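Local coordinates for SIR4-interacting protein SIF2 (Saccharomyces cerevisiae, PDB 1R5M) that antagonises telomeric silencing in yeast, works within the Set3 corepressor complex and may recruit SIR4 to non-telomeric sites, at residues Ile123-Glu128 / Arg133-Thr138; Asn283-His288 / Lys318-Leu323; Gly336-Ser339 / Lys344-Val347. One frame throughout, in Å; residues are numbered along the deposited sequence.

Contact 1: residues Ile123-Glu128 / Arg133-Thr138; sequences IVTGVE and RLWNKT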
loop_
_atom_site.group_PDB
_atom_site.type_symbol
_atom_site.label_atom_id
_atom_site.label_comp_id
_atom_site.label_asym_id
_atom_site.label_seq_id
_atom_site.Cartn_x
_atom_site.Cartn_y
_atom_site.Cartn_z
ATOM N N ILE A 123 -14.992 -3.431 -3.360
ATOM C CA ILE A 123 -13.752 -2.764 -3.734
ATOM C C ILE A 123 -14.032 -1.341 -4.199
ATOM O O ILE A 123 -15.052 -1.074 -4.835
ATOM C CB ILE A 123 -13.001 -3.558 -4.850
ATOM C CG1 ILE A 123 -11.677 -2.861 -5.185
ATOM C CG2 ILE A 123 -13.872 -3.694 -6.094
ATOM C CD1 ILE A 123 -10.764 -3.674 -6.096
ATOM N N VAL A 124 -13.140 -0.424 -3.841
ATOM C CA VAL A 124 -13.258 0.972 -4.246
ATOM C C VAL A 124 -12.179 1.252 -5.283
ATOM O O VAL A 124 -11.040 0.802 -5.141
ATOM C CB VAL A 124 -13.026 1.944 -3.056
ATOM C CG1 VAL A 124 -12.881 3.379 -3.567
ATOM C CG2 VAL A 124 -14.185 1.861 -2.075
ATOM N N THR A 125 -12.547 1.974 -6.335
ATOM C CA THR A 125 -11.589 2.361 -7.363
ATOM C C THR A 125 -11.625 3.884 -7.444
ATOM O O THR A 125 -12.693 4.497 -7.325
ATOM C CB THR A 125 -11.927 1.753 -8.753
ATOM O OG1 THR A 125 -13.255 2.121 -9.145
ATOM C CG2 THR A 125 -11.804 0.234 -8.710
ATOM N N GLY A 126 -10.452 4.490 -7.605
ATOM C CA GLY A 126 -10.355 5.937 -7.707
ATOM C C GLY A 126 -9.608 6.315 -8.972
ATOM O O GLY A 126 -8.695 5.599 -9.388
ATOM N N VAL A 127 -9.984 7.434 -9.583
ATOM C CA VAL A 127 -9.340 7.886 -10.815
ATOM C C VAL A 127 -8.693 9.258 -10.676
ATOM O O VAL A 127 -8.853 9.940 -9.664
ATOM C CB VAL A 127 -10.341 7.924 -11.997
ATOM C CG1 VAL A 127 -10.766 6.514 -12.356
ATOM C CG2 VAL A 127 -11.565 8.773 -11.633
ATOM N N GLU A 128 -7.952 9.656 -11.706
ATOM C CA GLU A 128 -7.270 10.940 -11.701
ATOM C C GLU A 128 -8.160 12.149 -11.439
ATOM O O GLU A 128 -7.715 13.105 -10.806
ATOM C CB GLU A 128 -6.540 11.168 -13.023
ATOM C CG GLU A 128 -5.350 10.277 -13.265
ATOM C CD GLU A 128 -4.560 10.734 -14.472
ATOM O OE1 GLU A 128 -3.840 11.750 -14.363
ATOM O OE2 GLU A 128 -4.674 10.091 -15.533
ATOM N N ARG A 133 -15.568 4.950 -7.070
ATOM C CA ARG A 133 -16.701 4.075 -7.352
ATOM C C ARG A 133 -16.550 2.837 -6.484
ATOM O O ARG A 133 -15.430 2.366 -6.239
ATOM C CB ARG A 133 -16.777 3.705 -8.837
ATOM C CG ARG A 133 -17.313 4.859 -9.668
ATOM C CD ARG A 133 -17.441 4.588 -11.162
ATOM N NE ARG A 133 -17.969 5.810 -11.764
ATOM C CZ ARG A 133 -19.192 5.946 -12.265
ATOM N NH1 ARG A 133 -20.041 4.926 -12.284
ATOM N NH2 ARG A 133 -19.596 7.140 -12.667
ATOM N N LEU A 134 -17.684 2.343 -5.993
ATOM C CA LEU A 134 -17.735 1.176 -5.122
ATOM C C LEU A 134 -18.360 0.026 -5.892
ATOM O O LEU A 134 -19.423 0.185 -6.496
ATOM C CB LEU A 134 -18.584 1.496 -3.889
ATOM C CG LEU A 134 -18.830 0.357 -2.903
ATOM C CD1 LEU A 134 -17.519 -0.026 -2.221
ATOM C CD2 LEU A 134 -19.855 0.793 -1.876
ATOM N N TRP A 135 -17.707 -1.131 -5.855
ATOM C CA TRP A 135 -18.178 -2.303 -6.588
ATOM C C TRP A 135 -18.198 -3.570 -5.742
ATOM O O TRP A 135 -17.480 -3.678 -4.750
ATOM C CB TRP A 135 -17.265 -2.579 -7.791
ATOM C CG TRP A 135 -16.764 -1.365 -8.523
ATOM C CD1 TRP A 135 -15.755 -0.524 -8.135
ATOM C CD2 TRP A 135 -17.230 -0.877 -9.784
ATOM N NE1 TRP A 135 -15.565 0.455 -9.082
ATOM C CE2 TRP A 135 -16.457 0.263 -10.105
ATOM C CE3 TRP A 135 -18.226 -1.293 -10.678
ATOM C CZ2 TRP A 135 -16.650 0.992 -11.282
ATOM C CZ3 TRP A 135 -18.419 -0.568 -11.849
ATOM C CH2 TRP A 135 -17.633 0.563 -12.139
ATOM N N ASN A 136 -19.018 -4.535 -6.153
ATOM C CA ASN A 136 -19.062 -5.820 -5.471
ATOM C C ASN A 136 -17.974 -6.667 -6.137
ATOM O O ASN A 136 -17.558 -6.369 -7.256
ATOM C CB ASN A 136 -20.432 -6.485 -5.641
ATOM C CG ASN A 136 -20.461 -7.903 -5.094
ATOM O OD1 ASN A 136 -20.378 -8.882 -5.849
ATOM N ND2 ASN A 136 -20.562 -8.023 -3.777
ATOM N N LYS A 137 -17.515 -7.714 -5.459
ATOM C CA LYS A 137 -16.457 -8.565 -6.001
ATOM C C LYS A 137 -16.790 -9.241 -7.328
ATOM O O LYS A 137 -15.890 -9.733 -8.016
ATOM C CB LYS A 137 -16.049 -9.627 -4.975
ATOM C CG LYS A 137 -17.152 -10.608 -4.606
ATOM C CD LYS A 137 -16.625 -11.690 -3.676
ATOM C CE LYS A 137 -17.744 -12.612 -3.212
ATOM N NZ LYS A 137 -18.409 -13.293 -4.356
ATOM N N THR A 138 -18.071 -9.275 -7.690
ATOM C CA THR A 138 -18.480 -9.877 -8.956
ATOM C C THR A 138 -18.548 -8.814 -10.055
ATOM O O THR A 138 -18.792 -9.132 -11.220
ATOM C CB THR A 138 -19.860 -10.578 -8.846
ATOM O OG1 THR A 138 -20.873 -9.611 -8.540
ATOM C CG2 THR A 138 -19.830 -11.638 -7.759
#
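The indole of Trp135 meets strand 123-127 at its edge, where Thr125 OG1 and Ile123 O lie near the ring plane. Its NE1 donates to Thr125 OG1 at 2.8 Å, close to straight (161° at the hydrogen), and CD1 of the same ring lies 3.4 Å from Ile123 O. The torsion of Thr125 makes this possible: chi1 of 56° places OG1 between the backbone N and the carbonyl carbon, with the methyl anti to that carbon, and the threonine side chain runs at about a right angle to the tryptophan. The hydroxyl also hydrogen-bonds His96 NE2, so two nitrogens hold the buried oxygen. This Trp-Thr-His relay matches three members of the hydrogen-bonded tetrad typical of WD40 blades, here that of WD repeat 2. It rides on an antiparallel hairpin: Trp135 N donates to Ile123 O at 2.8 Å, while Thr125 and Arg133 form a second hydrogen-bonded pair. On the other face of the sheet Val124 CG2 packs against Leu134 CD1 at 3.8 Å, and both side chains reach Trp157 of the next blade. Arg133 leads away from the hairpin partner, its NE in a salt bridge with Glu131.

Contact 2: residues Asn283-His288 / Lys318-Leu323; sequences NCFYGH and KQNTLL. Unlike the reference sequence in segment 283-288: Cys284 (reference Ser).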
loop_
_atom_site.group_PDB
_atom_site.type_symbol
_atom_site.label_atom_id
_atom_site.label_comp_id
_atom_site.label_asym_id
_atom_site.label_seq_id
_atom_site.Cartn_x
_atom_site.Cartn_y
_atom_site.Cartn_z
ATOM N N ASN A 283 8.870 4.959 19.706
ATOM C CA ASN A 283 10.139 4.623 19.064
ATOM C C ASN A 283 10.360 5.544 17.876
ATOM O O ASN A 283 9.406 6.052 17.288
ATOM C CB ASN A 283 10.136 3.186 18.525
ATOM C CG ASN A 283 10.089 2.145 19.616
ATOM O OD1 ASN A 283 11.039 1.985 20.389
ATOM N ND2 ASN A 283 8.985 1.423 19.684
ATOM N N CYS A 284 11.626 5.762 17.538
ATOM C CA CYS A 284 11.995 6.567 16.381
ATOM C C CYS A 284 13.252 5.906 15.841
ATOM O O CYS A 284 14.284 5.876 16.515
ATOM C CB CYS A 284 12.294 8.015 16.760
ATOM S SG CYS A 284 12.648 9.044 15.303
ATOM N N PHE A 285 13.156 5.360 14.632
ATOM C CA PHE A 285 14.278 4.667 14.013
ATOM C C PHE A 285 14.989 5.453 12.913
ATOM O O PHE A 285 14.405 5.747 11.860
ATOM C CB PHE A 285 13.811 3.317 13.445
ATOM C CG PHE A 285 13.295 2.363 14.486
ATOM C CD1 PHE A 285 11.975 1.917 14.450
ATOM C CD2 PHE A 285 14.127 1.909 15.504
ATOM C CE1 PHE A 285 11.492 1.032 15.414
ATOM C CE2 PHE A 285 13.654 1.025 16.472
ATOM C CZ PHE A 285 12.336 0.586 16.428
ATOM N N TYR A 286 16.254 5.779 13.174
ATOM C CA TYR A 286 17.109 6.496 12.232
ATOM C C TYR A 286 17.991 5.482 11.515
ATOM O O TYR A 286 18.347 4.449 12.079
ATOM C CB TYR A 286 18.036 7.486 12.951
ATOM C CG TYR A 286 17.349 8.654 13.616
ATOM C CD1 TYR A 286 16.938 8.581 14.946
ATOM C CD2 TYR A 286 17.111 9.834 12.912
ATOM C CE1 TYR A 286 16.305 9.658 15.564
ATOM C CE2 TYR A 286 16.481 10.915 13.517
ATOM C CZ TYR A 286 16.080 10.821 14.842
ATOM O OH TYR A 286 15.448 11.888 15.437
ATOM N N GLY A 287 18.356 5.789 10.278
ATOM C CA GLY A 287 19.208 4.886 9.527
ATOM C C GLY A 287 19.125 5.127 8.037
ATOM O O GLY A 287 20.150 5.226 7.354
ATOM N N HIS A 288 17.905 5.208 7.520
ATOM C CA HIS A 288 17.717 5.452 6.099
ATOM C C HIS A 288 18.296 6.818 5.749
ATOM O O HIS A 288 18.128 7.781 6.497
ATOM C CB HIS A 288 16.232 5.388 5.742
ATOM C CG HIS A 288 15.710 3.991 5.598
ATOM N ND1 HIS A 288 16.190 3.115 4.647
ATOM C CD2 HIS A 288 14.744 3.323 6.272
ATOM C CE1 HIS A 288 15.540 1.969 4.740
ATOM N NE2 HIS A 288 14.657 2.068 5.718
ATOM N N LYS A 318 11.555 -4.528 20.539
ATOM C CA LYS A 318 11.992 -5.044 21.832
ATOM C C LYS A 318 13.411 -4.629 22.191
ATOM O O LYS A 318 13.711 -4.394 23.359
ATOM C CB LYS A 318 11.874 -6.572 21.858
ATOM C CG LYS A 318 10.430 -7.054 21.829
ATOM C CD LYS A 318 10.317 -8.545 21.572
ATOM C CE LYS A 318 10.812 -9.377 22.737
ATOM N NZ LYS A 318 10.587 -10.830 22.461
ATOM N N GLN A 319 14.279 -4.527 21.188
ATOM C CA GLN A 319 15.670 -4.151 21.427
ATOM C C GLN A 319 16.001 -2.732 20.973
ATOM O O GLN A 319 17.132 -2.270 21.152
ATOM C CB GLN A 319 16.611 -5.132 20.719
ATOM C CG GLN A 319 16.421 -6.588 21.108
ATOM C CD GLN A 319 16.409 -6.797 22.608
ATOM O OE1 GLN A 319 17.290 -6.314 23.322
ATOM N NE2 GLN A 319 15.410 -7.524 23.095
ATOM N N ASN A 320 15.019 -2.044 20.395
ATOM C CA ASN A 320 15.206 -0.681 19.899
ATOM C C ASN A 320 16.464 -0.584 19.043
ATOM O O ASN A 320 17.365 0.211 19.320
ATOM C CB ASN A 320 15.294 0.314 21.062
ATOM C CG ASN A 320 15.544 1.734 20.591
ATOM O OD1 ASN A 320 15.034 2.148 19.550
ATOM N ND2 ASN A 320 16.328 2.489 21.355
ATOM N N THR A 321 16.521 -1.384 17.987
ATOM C CA THR A 321 17.703 -1.367 17.146
ATOM C C THR A 321 17.455 -2.009 15.792
ATOM O O THR A 321 16.465 -2.720 15.594
ATOM C CB THR A 321 18.859 -2.116 17.852
ATOM O OG1 THR A 321 20.095 -1.858 17.177
ATOM C CG2 THR A 321 18.596 -3.617 17.859
ATOM N N LEU A 322 18.362 -1.740 14.859
ATOM C CA LEU A 322 18.299 -2.314 13.527
ATOM C C LEU A 322 18.676 -3.781 13.695
ATOM O O LEU A 322 19.751 -4.098 14.212
ATOM C CB LEU A 322 19.306 -1.619 12.612
ATOM C CG LEU A 322 19.456 -2.220 11.215
ATOM C CD1 LEU A 322 18.222 -1.888 10.377
ATOM C CD2 LEU A 322 20.709 -1.665 10.559
ATOM N N LEU A 323 17.795 -4.679 13.271
ATOM C CA LEU A 323 18.047 -6.106 13.395
ATOM C C LEU A 323 18.786 -6.679 12.189
ATOM O O LEU A 323 19.664 -7.531 12.335
ATOM C CB LEU A 323 16.722 -6.845 13.588
ATOM C CG LEU A 323 16.750 -8.366 13.708
ATOM C CD1 LEU A 323 17.607 -8.783 14.899
ATOM C CD2 LEU A 323 15.322 -8.873 13.875
HETATM O O HOH W 1 13.440 4.144 19.317
#
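Asn320 OD1, the amide oxygen that lies beside the ring of Phe285, accepts a hydrogen from water 1 at 2.6 Å. The same water takes a hydrogen from Cys284 N at 3.0 Å, so a single solvent molecule links the backbone of strand 283-285 to a side chain of the facing turn. Direct contact is slighter. Asn320 OD1 approaches Phe285 CE2 to 3.6 Å, obliquely to a ring whose plane is turned 41° from the amide, and Thr321 N stands 4.0 Å from that same CE2. With CG anti to its backbone N (chi1 178°), Asn320 extends its amide towards the strand. Its backbone has the left-handed conformation, and Asn320 and Thr321 both face Ser316 as a G1 beta bulge, closing the hairpin between strands 311-316 and 321-327. Strand 283-285 is instead the outermost strand of the preceding four-stranded sheet. The contact therefore illustrates how neighbouring propeller blades meet near their rims: the turn of one hairpin leans on the outer strand of the blade before it. Phe285 also meets the ring of Trp315, the two planes only about 20° apart, in that following blade. Just beyond, Gly287 and His288 form the Gly-His pair characteristic of WD repeats; His288 binds Ser305 through NE2 and Asp309 through ND1. Asn283 OD1 lies 4.1 Å from Asn320 OD1, the two side chains sliding past each other in opposite directions. With water mediating the polar link between Cys284 N and Asn320 OD1, this is a seam bridged by solvent and by oblique packing against the Phe285 ring, which probably makes it sensitive to its hydration.

Contact 3: residues Gly336-Ser339 / Lys344-Val347; sequences GRIS and KYAV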
loop_
_atom_site.group_PDB
_atom_site.type_symbol
_atom_site.label_atom_id
_atom_site.label_comp_id
_atom_site.label_asym_id
_atom_site.label_seq_id
_atom_site.Cartn_x
_atom_site.Cartn_y
_atom_site.Cartn_z
ATOM N N GLY A 336 7.665 -1.535 -1.613
ATOM C CA GLY A 336 7.912 -2.748 -0.852
ATOM C C GLY A 336 6.590 -3.251 -0.302
ATOM O O GLY A 336 5.743 -2.447 0.100
ATOM N N ARG A 337 6.404 -4.568 -0.284
ATOM C CA ARG A 337 5.162 -5.167 0.207
ATOM C C ARG A 337 5.439 -6.409 1.036
ATOM O O ARG A 337 6.219 -7.272 0.632
ATOM C CB ARG A 337 4.270 -5.581 -0.964
ATOM C CG ARG A 337 3.983 -4.488 -1.968
ATOM C CD ARG A 337 2.876 -3.558 -1.515
ATOM N NE ARG A 337 2.621 -2.537 -2.528
ATOM C CZ ARG A 337 3.109 -1.300 -2.492
ATOM N NH1 ARG A 337 3.876 -0.912 -1.480
ATOM N NH2 ARG A 337 2.845 -0.456 -3.481
ATOM N N ILE A 338 4.787 -6.509 2.189
ATOM C CA ILE A 338 4.963 -7.674 3.047
ATOM C C ILE A 338 3.901 -8.708 2.681
ATOM O O ILE A 338 2.769 -8.358 2.331
ATOM C CB ILE A 338 4.823 -7.293 4.545
ATOM C CG1 ILE A 338 5.256 -8.460 5.435
ATOM C CG2 ILE A 338 3.379 -6.914 4.862
ATOM C CD1 ILE A 338 6.744 -8.662 5.494
ATOM N N SER A 339 4.273 -9.983 2.740
ATOM C CA SER A 339 3.335 -11.049 2.429
ATOM C C SER A 339 2.309 -11.180 3.550
ATOM O O SER A 339 2.507 -10.678 4.656
ATOM C CB SER A 339 4.074 -12.380 2.258
ATOM O OG SER A 339 4.763 -12.732 3.447
ATOM N N LYS A 344 7.730 -12.924 4.187
ATOM C CA LYS A 344 8.438 -12.504 2.981
ATOM C C LYS A 344 8.183 -11.035 2.683
ATOM O O LYS A 344 7.083 -10.533 2.906
ATOM C CB LYS A 344 7.973 -13.346 1.787
ATOM C CG LYS A 344 8.180 -14.853 1.945
ATOM C CD LYS A 344 9.645 -15.231 1.800
ATOM C CE LYS A 344 9.846 -16.738 1.926
ATOM N NZ LYS A 344 9.520 -17.228 3.298
ATOM N N TYR A 345 9.202 -10.348 2.183
ATOM C CA TYR A 345 9.075 -8.934 1.845
ATOM C C TYR A 345 9.572 -8.747 0.418
ATOM O O TYR A 345 10.727 -9.044 0.115
ATOM C CB TYR A 345 9.903 -8.073 2.807
ATOM C CG TYR A 345 9.546 -6.602 2.765
ATOM C CD1 TYR A 345 8.288 -6.162 3.176
ATOM C CD2 TYR A 345 10.460 -5.651 2.316
ATOM C CE1 TYR A 345 7.948 -4.806 3.143
ATOM C CE2 TYR A 345 10.130 -4.291 2.277
ATOM C CZ TYR A 345 8.873 -3.879 2.694
ATOM O OH TYR A 345 8.541 -2.542 2.672
ATOM N N ALA A 346 8.695 -8.260 -0.454
ATOM C CA ALA A 346 9.039 -8.052 -1.856
ATOM C C ALA A 346 9.245 -6.577 -2.154
ATOM O O ALA A 346 8.433 -5.739 -1.763
ATOM C CB ALA A 346 7.935 -8.611 -2.746
ATOM N N VAL A 347 10.335 -6.263 -2.849
ATOM C CA VAL A 347 10.637 -4.882 -3.200
ATOM C C VAL A 347 10.916 -4.730 -4.687
ATOM O O VAL A 347 11.441 -5.642 -5.326
ATOM C CB VAL A 347 11.856 -4.351 -2.418
ATOM C CG1 VAL A 347 11.549 -4.323 -0.928
ATOM C CG2 VAL A 347 13.074 -5.216 -2.699
HETATM O O HOH W 2 5.929 -2.166 3.123
#
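Tyr345 lays its ring along the backbone of strand 336-338, with one face beneath Arg337 N. A chi1 of -165° swings the ring away from its own backbone N, which carries it across to the neighbouring strand and brings OH to 3.6 Å from Gly336 CA. A CB on Gly336 would probably clash with that hydroxyl, consistent with a glycine here. Water 2, at the ring edge and in its plane, is 2.7 Å from Tyr345 OH and donates to Gly336 O. Replacing Tyr345 by an alanine would probably leave water 2 without its hydroxyl partner and open a gap above Gly336 and Arg337.

Ile338 meets the ring at about a right angle. Its chi2 of 75° folds CD1 back, against Tyr345 CD1 at 3.7 Å and Lys344 O at 3.2 Å. Ser339 turns OG towards the partner strand, where it accepts from Lys344 N at 3.1 Å, a bent bond; the hydroxyl also hydrogen-bonds Asp341 OD1. Arg337 curls back on its own strand, NH1 donating to Gly336 O from above the carbonyl plane, while NH2 forms a salt bridge with Asp399. Lys344, bent at chi2 and chi4, makes a cation-pi contact with Tyr385, while its NZ forms a salt bridge with Asp358.

Between the two backbones, Arg337 and Ala346 exchange a pair of N-H...O bonds. This antiparallel hairpin pairs the first two strands of the blade of WD repeat 7, with Ser294 and Ser296 of one neighbouring blade touching the Tyr345 side and Trp402 of the other touching Ser339, as expected in a beta propeller.

Overall arrangement
The three contacts sample different distances from the middle of one propeller. Contacts 1 and 3 are hairpins within WD repeats 2 and 7, whereas contact 2 spans the seam between adjacent blades. Contact 3 lies nearest the centre of the chain, about 11 Å from it, against 16 Å for contact 1 and 22 Å for contact 2. Contact 1 sits opposite the other two across that centre, its own centre about 37 Å from contact 2 and 24 Å from contact 3. Contacts 2 and 3 are closer, centres about 19 Å apart, strand 333-338 being next after 321-327. A sulfate ion, probably picked up from the crystallisation medium, lies about 4 Å from the Arg337 side chain.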